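Local coordinates for protein protocadherin-19 isoform 1 (Danio rerio, PDB 5CO1) that mediates calcium-dependent homophilic cell adhesion, robustly when in complex with a classical cadherin partner, and is essential for early neurulation in the anterior neural plate, at residues Y41-F55 against L70-A84. Numbering follows the deposited sequence.
Sequences YSFINFVSNLTKQMF and LDHEELHIHEIDVQA. With CA (calcium ion), chain E; CA (calcium ion), chain F.
Ser42 and Gln83 form a hydrogen-bonded antiparallel pair, with Gln83 N to Ser42 O at 2.9 Å, joining edge strand 39-46 to strand 77-86 of the cadherin domain. Beyond Phe43 a beta bulge shifts the register by one: Asp81 O receives Ile44 N, while Asp81 N reaches past it to Asn45 O at 3.0 Å. On the sheet face bearing Phe43, Ile80 CG2 lies over the Phe43 ring, 4.0 Å from its centroid, and Val82 CG2 meets the ring edge. The opposite face carries Asp81, whose OD1 is salt-bridged to Lys97.

Further on, a weakly bonded helical turn around 51-54 and the start of strand 55-57 supply the contacts. Thr51 OG1 and His78 ND1 share a hydrogen bond of 2.9 Å at the imidazole edge. Leu75 CD2 covers one face of this ring and Phe55 CE2 the other, the Phe55 edge making a T-shaped stack with planes at 77°. Met54, bent at chi2 and chi3, brings CE within 3.7 Å of Leu70 CA.

Just beyond Leu70, Asp71 OD1 and Glu73 OE1 bind one interdomain calcium and Glu73 OE2 a second. Thr51, Phe55 and Leu75 together probably restrict the imidazole's rotation, while apolar packing joins this turn to the chain entering the calcium site.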
loop_
_atom_site.group_PDB
_atom_site.type_symbol
_atom_site.label_atom_id
_atom_site.label_comp_id
_atom_site.label_asym_id
_atom_site.label_seq_id
_atom_site.Cartn_x
_atom_site.Cartn_y
_atom_site.Cartn_z
ATOM N N TYR A 41 -10.899 -2.314 32.511
ATOM C CA TYR A 41 -10.529 -2.879 31.221
ATOM C C TYR A 41 -9.167 -2.364 30.857
ATOM O O TYR A 41 -8.948 -1.170 30.896
ATOM C CB TYR A 41 -11.523 -2.421 30.149
ATOM C CG TYR A 41 -12.892 -3.020 30.272
ATOM C CD1 TYR A 41 -13.204 -4.207 29.640
ATOM C CD2 TYR A 41 -13.897 -2.371 30.969
ATOM C CE1 TYR A 41 -14.462 -4.770 29.753
ATOM C CE2 TYR A 41 -15.170 -2.913 31.063
ATOM C CZ TYR A 41 -15.441 -4.123 30.458
ATOM O OH TYR A 41 -16.706 -4.672 30.531
ATOM N N SER A 42 -8.325 -3.227 30.323
ATOM C CA SER A 42 -6.971 -2.842 29.960
ATOM C C SER A 42 -6.397 -3.792 28.923
ATOM O O SER A 42 -6.806 -4.958 28.832
ATOM C CB SER A 42 -6.100 -2.907 31.213
ATOM O OG SER A 42 -6.007 -4.243 31.706
ATOM N N PHE A 43 -5.413 -3.324 28.171
ATOM C CA PHE A 43 -4.615 -4.229 27.355
ATOM C C PHE A 43 -3.547 -4.863 28.226
ATOM O O PHE A 43 -2.849 -4.169 28.953
ATOM C CB PHE A 43 -3.895 -3.502 26.222
ATOM C CG PHE A 43 -4.766 -2.611 25.381
ATOM C CD1 PHE A 43 -6.034 -3.000 24.988
ATOM C CD2 PHE A 43 -4.229 -1.455 24.826
ATOM C CE1 PHE A 43 -6.773 -2.222 24.115
ATOM C CE2 PHE A 43 -5.000 -0.624 24.044
ATOM C CZ PHE A 43 -6.264 -1.023 23.660
ATOM N N ILE A 44 -3.295 -6.143 28.027
ATOM C CA ILE A 44 -2.173 -6.775 28.704
ATOM C C ILE A 44 -1.105 -7.256 27.741
ATOM O O ILE A 44 0.032 -7.534 28.134
ATOM C CB ILE A 44 -2.615 -7.917 29.647
ATOM C CG1 ILE A 44 -3.683 -8.828 29.016
ATOM C CG2 ILE A 44 -3.102 -7.324 30.965
ATOM C CD1 ILE A 44 -3.114 -10.009 28.272
ATOM N N ASN A 45 -1.460 -7.313 26.469
ATOM C CA ASN A 45 -0.498 -7.671 25.456
ATOM C C ASN A 45 -0.897 -7.208 24.054
ATOM O O ASN A 45 -2.083 -7.016 23.732
ATOM C CB ASN A 45 -0.240 -9.180 25.470
ATOM C CG ASN A 45 1.238 -9.518 25.433
ATOM O OD1 ASN A 45 2.077 -8.716 24.997
ATOM N ND2 ASN A 45 1.568 -10.699 25.924
ATOM N N PHE A 46 0.126 -7.132 23.211
ATOM C CA PHE A 46 0.131 -6.310 22.011
ATOM C C PHE A 46 1.106 -7.048 21.095
ATOM O O PHE A 46 2.323 -6.893 21.233
ATOM C CB PHE A 46 0.636 -4.892 22.353
ATOM C CG PHE A 46 1.571 -4.860 23.536
ATOM C CD1 PHE A 46 2.923 -5.167 23.383
ATOM C CD2 PHE A 46 1.075 -4.677 24.822
ATOM C CE1 PHE A 46 3.768 -5.226 24.478
ATOM C CE2 PHE A 46 1.914 -4.750 25.923
ATOM C CZ PHE A 46 3.262 -5.016 25.749
ATOM N N VAL A 47 0.584 -8.006 20.327
ATOM C CA VAL A 47 1.436 -8.911 19.533
ATOM C C VAL A 47 2.599 -8.141 18.880
ATOM O O VAL A 47 3.770 -8.502 19.052
ATOM C CB VAL A 47 0.621 -9.668 18.448
ATOM C CG1 VAL A 47 1.480 -9.995 17.232
ATOM C CG2 VAL A 47 0.011 -10.941 19.023
ATOM N N SER A 48 2.253 -7.078 18.152
ATOM C CA SER A 48 3.207 -6.093 17.639
ATOM C C SER A 48 3.325 -4.910 18.617
ATOM O O SER A 48 2.336 -4.508 19.215
ATOM C CB SER A 48 2.718 -5.607 16.267
ATOM O OG SER A 48 3.780 -5.121 15.469
ATOM N N ASN A 49 4.522 -4.347 18.781
ATOM C CA ASN A 49 4.700 -3.198 19.691
ATOM C C ASN A 49 4.176 -1.892 19.090
ATOM O O ASN A 49 3.879 -0.932 19.802
ATOM C CB ASN A 49 6.169 -3.043 20.108
ATOM C CG ASN A 49 6.315 -2.723 21.589
ATOM O OD1 ASN A 49 6.279 -3.620 22.437
ATOM N ND2 ASN A 49 6.400 -1.436 21.912
ATOM N N LEU A 50 4.092 -1.878 17.767
ATOM C CA LEU A 50 3.355 -0.884 17.006
ATOM C C LEU A 50 1.879 -0.821 17.397
ATOM O O LEU A 50 1.275 0.247 17.438
ATOM C CB LEU A 50 3.505 -1.228 15.528
ATOM C CG LEU A 50 2.716 -0.487 14.447
ATOM C CD1 LEU A 50 2.847 1.029 14.532
ATOM C CD2 LEU A 50 3.193 -0.996 13.090
ATOM N N THR A 51 1.302 -1.965 17.727
ATOM C CA THR A 51 -0.104 -2.019 18.071
ATOM C C THR A 51 -0.361 -1.116 19.285
ATOM O O THR A 51 -1.421 -0.528 19.418
ATOM C CB THR A 51 -0.551 -3.493 18.305
ATOM O OG1 THR A 51 -0.453 -4.244 17.076
ATOM C CG2 THR A 51 -1.981 -3.583 18.833
ATOM N N LYS A 52 0.680 -0.867 20.069
ATOM C CA LYS A 52 0.560 -0.097 21.314
ATOM C C LYS A 52 0.294 1.410 21.100
ATOM O O LYS A 52 -0.415 2.024 21.881
ATOM C CB LYS A 52 1.829 -0.297 22.135
ATOM C CG LYS A 52 1.634 -0.204 23.632
ATOM C CD LYS A 52 2.968 0.056 24.322
ATOM C CE LYS A 52 2.805 0.168 25.826
ATOM N NZ LYS A 52 2.341 -1.122 26.412
ATOM N N GLN A 53 0.785 1.977 20.003
ATOM C CA GLN A 53 0.529 3.392 19.664
ATOM C C GLN A 53 -0.783 3.608 18.879
ATOM O O GLN A 53 -1.271 4.742 18.761
ATOM C CB GLN A 53 1.679 3.951 18.820
ATOM C CG GLN A 53 3.071 3.524 19.265
ATOM C CD GLN A 53 3.961 3.100 18.103
ATOM O OE1 GLN A 53 3.915 3.690 17.018
ATOM N NE2 GLN A 53 4.794 2.087 18.334
ATOM N N MET A 54 -1.292 2.537 18.270
ATOM C CA MET A 54 -2.416 2.633 17.368
ATOM C C MET A 54 -3.775 2.620 18.066
ATOM O O MET A 54 -4.779 3.005 17.481
ATOM C CB MET A 54 -2.362 1.492 16.350
ATOM C CG MET A 54 -1.102 1.472 15.498
ATOM S SD MET A 54 -0.961 2.909 14.422
ATOM C CE MET A 54 -0.578 2.050 12.887
ATOM N N PHE A 55 -3.845 2.125 19.291
ATOM C CA PHE A 55 -5.147 1.973 19.920
ATOM C C PHE A 55 -5.064 2.358 21.382
ATOM O O PHE A 55 -4.105 2.013 22.055
ATOM C CB PHE A 55 -5.636 0.526 19.805
ATOM C CG PHE A 55 -5.786 0.042 18.401
ATOM C CD1 PHE A 55 -6.980 0.235 17.704
ATOM C CD2 PHE A 55 -4.779 -0.693 17.806
ATOM C CE1 PHE A 55 -7.127 -0.236 16.402
ATOM C CE2 PHE A 55 -4.917 -1.162 16.495
ATOM C CZ PHE A 55 -6.081 -0.916 15.785
ATOM N N LEU A 70 -3.287 4.584 11.219
ATOM C CA LEU A 70 -3.410 3.207 10.750
ATOM C C LEU A 70 -3.073 3.094 9.284
ATOM O O LEU A 70 -3.827 3.592 8.445
ATOM C CB LEU A 70 -4.841 2.729 10.904
ATOM C CG LEU A 70 -5.324 2.412 12.302
ATOM C CD1 LEU A 70 -6.758 1.960 12.204
ATOM C CD2 LEU A 70 -4.480 1.337 12.953
ATOM N N ASP A 71 -2.001 2.361 8.969
ATOM C CA ASP A 71 -1.513 2.254 7.601
ATOM C C ASP A 71 -1.470 0.804 7.212
ATOM O O ASP A 71 -0.729 0.032 7.813
ATOM C CB ASP A 71 -0.134 2.882 7.483
ATOM C CG ASP A 71 0.434 2.834 6.061
ATOM O OD1 ASP A 71 -0.256 2.426 5.102
ATOM O OD2 ASP A 71 1.614 3.199 5.916
ATOM N N HIS A 72 -2.351 0.416 6.284
ATOM C CA HIS A 72 -2.378 -0.948 5.753
ATOM C C HIS A 72 -1.017 -1.386 5.204
ATOM O O HIS A 72 -0.668 -2.576 5.239
ATOM C CB HIS A 72 -3.404 -1.057 4.625
ATOM C CG HIS A 72 -3.401 -2.379 3.933
ATOM N ND1 HIS A 72 -4.194 -3.427 4.333
ATOM C CD2 HIS A 72 -2.711 -2.821 2.859
ATOM C CE1 HIS A 72 -4.022 -4.452 3.515
ATOM N NE2 HIS A 72 -3.130 -4.105 2.603
ATOM N N GLU A 73 -0.300 -0.453 4.588
ATOM C CA GLU A 73 0.965 -0.814 3.925
ATOM C C GLU A 73 2.080 -1.077 4.974
ATOM O O GLU A 73 2.980 -1.886 4.746
ATOM C CB GLU A 73 1.363 0.257 2.903
ATOM C CG GLU A 73 0.494 0.261 1.644
ATOM C CD GLU A 73 -0.943 0.783 1.853
ATOM O OE1 GLU A 73 -1.139 1.837 2.517
ATOM O OE2 GLU A 73 -1.894 0.153 1.313
ATOM N N GLU A 74 1.892 -0.524 6.172
ATOM C CA GLU A 74 2.729 -0.795 7.335
ATOM C C GLU A 74 2.342 -2.082 8.081
ATOM O O GLU A 74 3.209 -2.785 8.548
ATOM C CB GLU A 74 2.641 0.408 8.274
ATOM C CG GLU A 74 3.557 0.383 9.486
ATOM C CD GLU A 74 3.232 1.507 10.468
ATOM O OE1 GLU A 74 3.982 1.681 11.450
ATOM O OE2 GLU A 74 2.208 2.208 10.277
ATOM N N LEU A 75 1.050 -2.340 8.263
ATOM C CA LEU A 75 0.578 -3.574 8.911
ATOM C C LEU A 75 -0.949 -3.808 8.733
ATOM O O LEU A 75 -1.751 -2.966 9.148
ATOM C CB LEU A 75 0.914 -3.539 10.400
ATOM C CG LEU A 75 0.591 -4.787 11.233
ATOM C CD1 LEU A 75 1.171 -6.063 10.642
ATOM C CD2 LEU A 75 1.089 -4.620 12.657
ATOM N N HIS A 76 -1.297 -4.999 8.222
ATOM C CA HIS A 76 -2.644 -5.407 7.813
ATOM C C HIS A 76 -3.548 -5.641 9.008
ATOM O O HIS A 76 -4.724 -5.364 8.955
ATOM C CB HIS A 76 -2.614 -6.765 7.067
ATOM C CG HIS A 76 -1.867 -6.754 5.763
ATOM N ND1 HIS A 76 -1.102 -5.686 5.333
ATOM C CD2 HIS A 76 -1.720 -7.717 4.822
ATOM C CE1 HIS A 76 -0.571 -5.968 4.155
ATOM N NE2 HIS A 76 -0.924 -7.198 3.828
ATOM N N ILE A 77 -3.039 -6.351 10.001
ATOM C CA ILE A 77 -3.875 -7.038 10.974
ATOM C C ILE A 77 -3.266 -6.888 12.348
ATOM O O ILE A 77 -2.072 -7.013 12.500
ATOM C CB ILE A 77 -3.993 -8.530 10.653
ATOM C CG1 ILE A 77 -4.754 -9.241 11.775
ATOM C CG2 ILE A 77 -2.618 -9.162 10.502
ATOM C CD1 ILE A 77 -5.354 -10.572 11.361
ATOM N N HIS A 78 -4.075 -6.506 13.325
ATOM C CA HIS A 78 -3.595 -6.289 14.699
ATOM C C HIS A 78 -4.292 -7.277 15.638
ATOM O O HIS A 78 -5.509 -7.490 15.539
ATOM C CB HIS A 78 -3.871 -4.857 15.159
ATOM C CG HIS A 78 -3.118 -3.818 14.393
ATOM N ND1 HIS A 78 -1.994 -3.195 14.893
ATOM C CD2 HIS A 78 -3.365 -3.236 13.194
ATOM C CE1 HIS A 78 -1.566 -2.294 14.024
ATOM N NE2 HIS A 78 -2.386 -2.291 12.991
ATOM N N GLU A 79 -3.509 -7.916 16.505
ATOM C CA GLU A 79 -4.050 -8.778 17.563
ATOM C C GLU A 79 -3.815 -8.058 18.872
ATOM O O GLU A 79 -2.716 -7.566 19.139
ATOM C CB GLU A 79 -3.348 -10.144 17.581
ATOM C CG GLU A 79 -4.251 -11.368 17.739
ATOM C CD GLU A 79 -3.551 -12.674 17.357
ATOM O OE1 GLU A 79 -3.823 -13.203 16.251
ATOM O OE2 GLU A 79 -2.694 -13.154 18.142
ATOM N N ILE A 80 -4.888 -7.880 19.633
ATOM C CA ILE A 80 -4.806 -7.231 20.935
ATOM C C ILE A 80 -5.394 -8.196 21.944
ATOM O O ILE A 80 -6.326 -8.917 21.633
ATOM C CB ILE A 80 -5.594 -5.904 20.969
ATOM C CG1 ILE A 80 -5.373 -5.094 19.694
ATOM C CG2 ILE A 80 -5.176 -5.060 22.168
ATOM C CD1 ILE A 80 -6.522 -4.164 19.373
ATOM N N ASP A 81 -4.784 -8.268 23.116
ATOM C CA ASP A 81 -5.307 -9.064 24.193
ATOM C C ASP A 81 -5.841 -8.152 25.252
ATOM O O ASP A 81 -5.160 -7.249 25.707
ATOM C CB ASP A 81 -4.234 -9.977 24.767
ATOM C CG ASP A 81 -3.656 -10.922 23.723
ATOM O OD1 ASP A 81 -4.332 -11.937 23.405
ATOM O OD2 ASP A 81 -2.532 -10.645 23.224
ATOM N N VAL A 82 -7.106 -8.335 25.590
ATOM C CA VAL A 82 -7.758 -7.439 26.502
ATOM C C VAL A 82 -8.152 -8.204 27.752
ATOM O O VAL A 82 -8.633 -9.328 27.667
ATOM C CB VAL A 82 -8.982 -6.811 25.835
ATOM C CG1 VAL A 82 -9.484 -5.642 26.666
ATOM C CG2 VAL A 82 -8.624 -6.308 24.450
ATOM N N GLN A 83 -7.933 -7.612 28.917
ATOM C CA GLN A 83 -8.529 -8.169 30.127
ATOM C C GLN A 83 -9.493 -7.254 30.888
ATOM O O GLN A 83 -9.542 -6.025 30.692
ATOM C CB GLN A 83 -7.453 -8.682 31.068
ATOM C CG GLN A 83 -6.613 -7.608 31.748
ATOM C CD GLN A 83 -5.870 -8.153 32.958
ATOM O OE1 GLN A 83 -5.202 -9.196 32.879
ATOM N NE2 GLN A 83 -6.050 -7.502 34.102
ATOM N N ALA A 84 -10.254 -7.893 31.767
ATOM C CA ALA A 84 -11.151 -7.215 32.693
ATOM C C ALA A 84 -10.988 -7.773 34.104
ATOM O O ALA A 84 -11.030 -8.982 34.324
ATOM C CB ALA A 84 -12.578 -7.393 32.241
HETATM CA CA CA E . -1.559 3.653 3.520
HETATM CA CA CA F . -3.572 1.586 0.810
HETATM O O HOH W 1 0.446 4.432 2.473
HETATM O O HOH W 2 -1.390 5.016 5.314
#